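Local coordinates for protein beta-phenylalanine aminotransferase (Variovorax paradoxus, PDB 4AO9) that probably catalyses the PLP-dependent transfer of the amino group of beta-phenylalanine to a keto acid, as a class-III aminotransferase, at residues A43-F48 and A67-T72. Numbering follows the deposited sequence.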
loop_
_atom_site.group_PDB
_atom_site.type_symbol
_atom_site.label_atom_id
_atom_site.label_comp_id
_atom_site.label_asym_id
_atom_site.label_seq_id
_atom_site.Cartn_x
_atom_site.Cartn_y
_atom_site.Cartn_z
ATOM N N ALA A 43 -3.305 -18.229 -26.211
ATOM C CA ALA A 43 -4.164 -18.023 -25.054
ATOM C C ALA A 43 -3.734 -16.757 -24.301
ATOM O O ALA A 43 -4.589 -15.962 -23.890
ATOM C CB ALA A 43 -4.161 -19.235 -24.144
ATOM N N SER A 44 -2.429 -16.545 -24.147
ATOM C CA SER A 44 -1.970 -15.296 -23.527
ATOM C C SER A 44 -2.331 -14.082 -24.371
ATOM O O SER A 44 -2.673 -13.025 -23.834
ATOM C CB SER A 44 -0.475 -15.317 -23.210
ATOM O OG SER A 44 -0.235 -16.025 -22.003
ATOM N N GLN A 45 -2.290 -14.227 -25.696
ATOM C CA GLN A 45 -2.657 -13.094 -26.538
ATOM C C GLN A 45 -4.143 -12.760 -26.400
ATOM O O GLN A 45 -4.499 -11.589 -26.275
ATOM C CB GLN A 45 -2.278 -13.315 -28.010
ATOM C CG GLN A 45 -2.452 -12.034 -28.830
ATOM C CD GLN A 45 -1.913 -12.139 -30.239
ATOM O OE1 GLN A 45 -1.978 -13.190 -30.863
ATOM N NE2 GLN A 45 -1.370 -11.039 -30.741
ATOM N N ARG A 46 -4.998 -13.786 -26.436
ATOM C CA ARG A 46 -6.441 -13.624 -26.231
ATOM C C ARG A 46 -6.732 -12.929 -24.903
ATOM O O ARG A 46 -7.544 -12.003 -24.833
ATOM C CB ARG A 46 -7.128 -14.998 -26.255
ATOM C CG ARG A 46 -8.649 -14.998 -26.124
ATOM C CD ARG A 46 -9.223 -16.423 -26.234
ATOM N NE ARG A 46 -8.472 -17.241 -27.192
ATOM C CZ ARG A 46 -7.833 -18.376 -26.899
ATOM N NH1 ARG A 46 -7.855 -18.875 -25.668
ATOM N NH2 ARG A 46 -7.172 -19.020 -27.850
ATOM N N GLN A 47 -6.058 -13.387 -23.854
ATOM C CA GLN A 47 -6.277 -12.839 -22.520
ATOM C C GLN A 47 -5.860 -11.369 -22.449
ATOM O O GLN A 47 -6.581 -10.543 -21.859
ATOM C CB GLN A 47 -5.551 -13.698 -21.489
ATOM C CG GLN A 47 -5.641 -13.218 -20.061
ATOM C CD GLN A 47 -7.058 -12.972 -19.577
ATOM O OE1 GLN A 47 -8.014 -13.628 -20.011
ATOM N NE2 GLN A 47 -7.199 -12.011 -18.671
ATOM N N PHE A 48 -4.722 -11.041 -23.060
ATOM C CA PHE A 48 -4.256 -9.661 -23.121
ATOM C C PHE A 48 -5.269 -8.751 -23.805
ATOM O O PHE A 48 -5.606 -7.680 -23.288
ATOM C CB PHE A 48 -2.896 -9.567 -23.831
ATOM C CG PHE A 48 -2.436 -8.157 -24.060
ATOM C CD1 PHE A 48 -1.831 -7.443 -23.032
ATOM C CD2 PHE A 48 -2.617 -7.541 -25.302
ATOM C CE1 PHE A 48 -1.401 -6.131 -23.236
ATOM C CE2 PHE A 48 -2.197 -6.222 -25.519
ATOM C CZ PHE A 48 -1.587 -5.517 -24.476
ATOM N N ALA A 67 6.569 -6.044 -24.695
ATOM C CA ALA A 67 6.101 -6.255 -26.055
ATOM C C ALA A 67 6.482 -7.652 -26.556
ATOM O O ALA A 67 7.480 -8.217 -26.111
ATOM C CB ALA A 67 6.662 -5.172 -26.967
ATOM N N PRO A 68 5.693 -8.221 -27.484
ATOM C CA PRO A 68 4.488 -7.632 -28.073
ATOM C C PRO A 68 3.283 -7.629 -27.127
ATOM O O PRO A 68 2.396 -6.777 -27.264
ATOM C CB PRO A 68 4.240 -8.505 -29.308
ATOM C CG PRO A 68 4.823 -9.823 -28.968
ATOM C CD PRO A 68 6.031 -9.520 -28.097
ATOM N N PHE A 69 3.280 -8.561 -26.171
ATOM C CA PHE A 69 2.299 -8.629 -25.082
ATOM C C PHE A 69 2.887 -9.547 -24.015
ATOM O O PHE A 69 3.696 -10.410 -24.332
ATOM C CB PHE A 69 0.940 -9.178 -25.558
ATOM C CG PHE A 69 1.025 -10.539 -26.184
ATOM C CD1 PHE A 69 1.265 -10.677 -27.546
ATOM C CD2 PHE A 69 0.888 -11.693 -25.412
ATOM C CE1 PHE A 69 1.364 -11.933 -28.130
ATOM C CE2 PHE A 69 0.993 -12.961 -25.986
ATOM C CZ PHE A 69 1.231 -13.081 -27.359
ATOM N N PRO A 70 2.492 -9.360 -22.744
ATOM C CA PRO A 70 3.029 -10.222 -21.692
ATOM C C PRO A 70 2.289 -11.546 -21.609
ATOM O O PRO A 70 1.080 -11.604 -21.878
ATOM C CB PRO A 70 2.804 -9.400 -20.419
ATOM C CG PRO A 70 1.584 -8.570 -20.738
ATOM C CD PRO A 70 1.746 -8.214 -22.192
ATOM N N LEU A 71 3.004 -12.590 -21.213
ATOM C CA LEU A 71 2.372 -13.864 -20.887
ATOM C C LEU A 71 1.480 -13.718 -19.664
ATOM O O LEU A 71 1.827 -13.020 -18.700
ATOM C CB LEU A 71 3.422 -14.936 -20.592
ATOM C CG LEU A 71 4.396 -15.344 -21.700
ATOM C CD1 LEU A 71 5.479 -16.271 -21.151
ATOM C CD2 LEU A 71 3.649 -16.028 -22.819
ATOM N N THR A 72 0.317 -14.358 -19.721
ATOM C CA THR A 72 -0.474 -14.595 -18.522
ATOM C C THR A 72 0.046 -15.839 -17.816
ATOM O O THR A 72 0.250 -16.880 -18.443
ATOM C CB THR A 72 -1.961 -14.749 -18.869
ATOM O OG1 THR A 72 -2.468 -13.475 -19.259
ATOM C CG2 THR A 72 -2.770 -15.246 -17.672
HETATM O O HOH W 1 -1.593 -12.030 -21.410
HETATM O O HOH W 2 -4.051 -11.601 -17.931
#
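F69 and S44 carry the dense part of this contact, where the loop before strand 72-77 crosses helix 42-51. The F69 ring lies against the helix, with CB of Q45 over one face, 3.9 Å from the ring centroid in a CH-pi contact. F69 takes part twice: its own CB sits over a face of the F48 ring, 4.0 Å from that centroid. With CG between backbone N and carbonyl carbon (chi1 57°), its ring and CB serve different helix residues. P70 CD meets F48 CD1 at 3.8 Å, a rigid ring against a flat one.

S44, small enough for close approach, accepts a hydrogen bond at OG from T72 N at 2.9 Å, while its backbone N is hydrogen-bonded to D85 OD2. A well-held water joins helix and loop here, donating to S44 O and P70 O and accepting from T72 OG1. The looser side begins at partly exposed Q47, whose NE2 gives a long 3.3 Å bond to a second water that donates to T72 OG1. Q45 is similar: its methylenes suit the ring, while its amide, 20° from the ring plane, suits the more open edge. T72 also joins a parallel ladder with a strand of the second subunit. The chemistry thus implies an apolar seam beside a partly water-mediated polar one, tying helix 42-51 to the start of strand 72-77, whose sheet continues into that subunit.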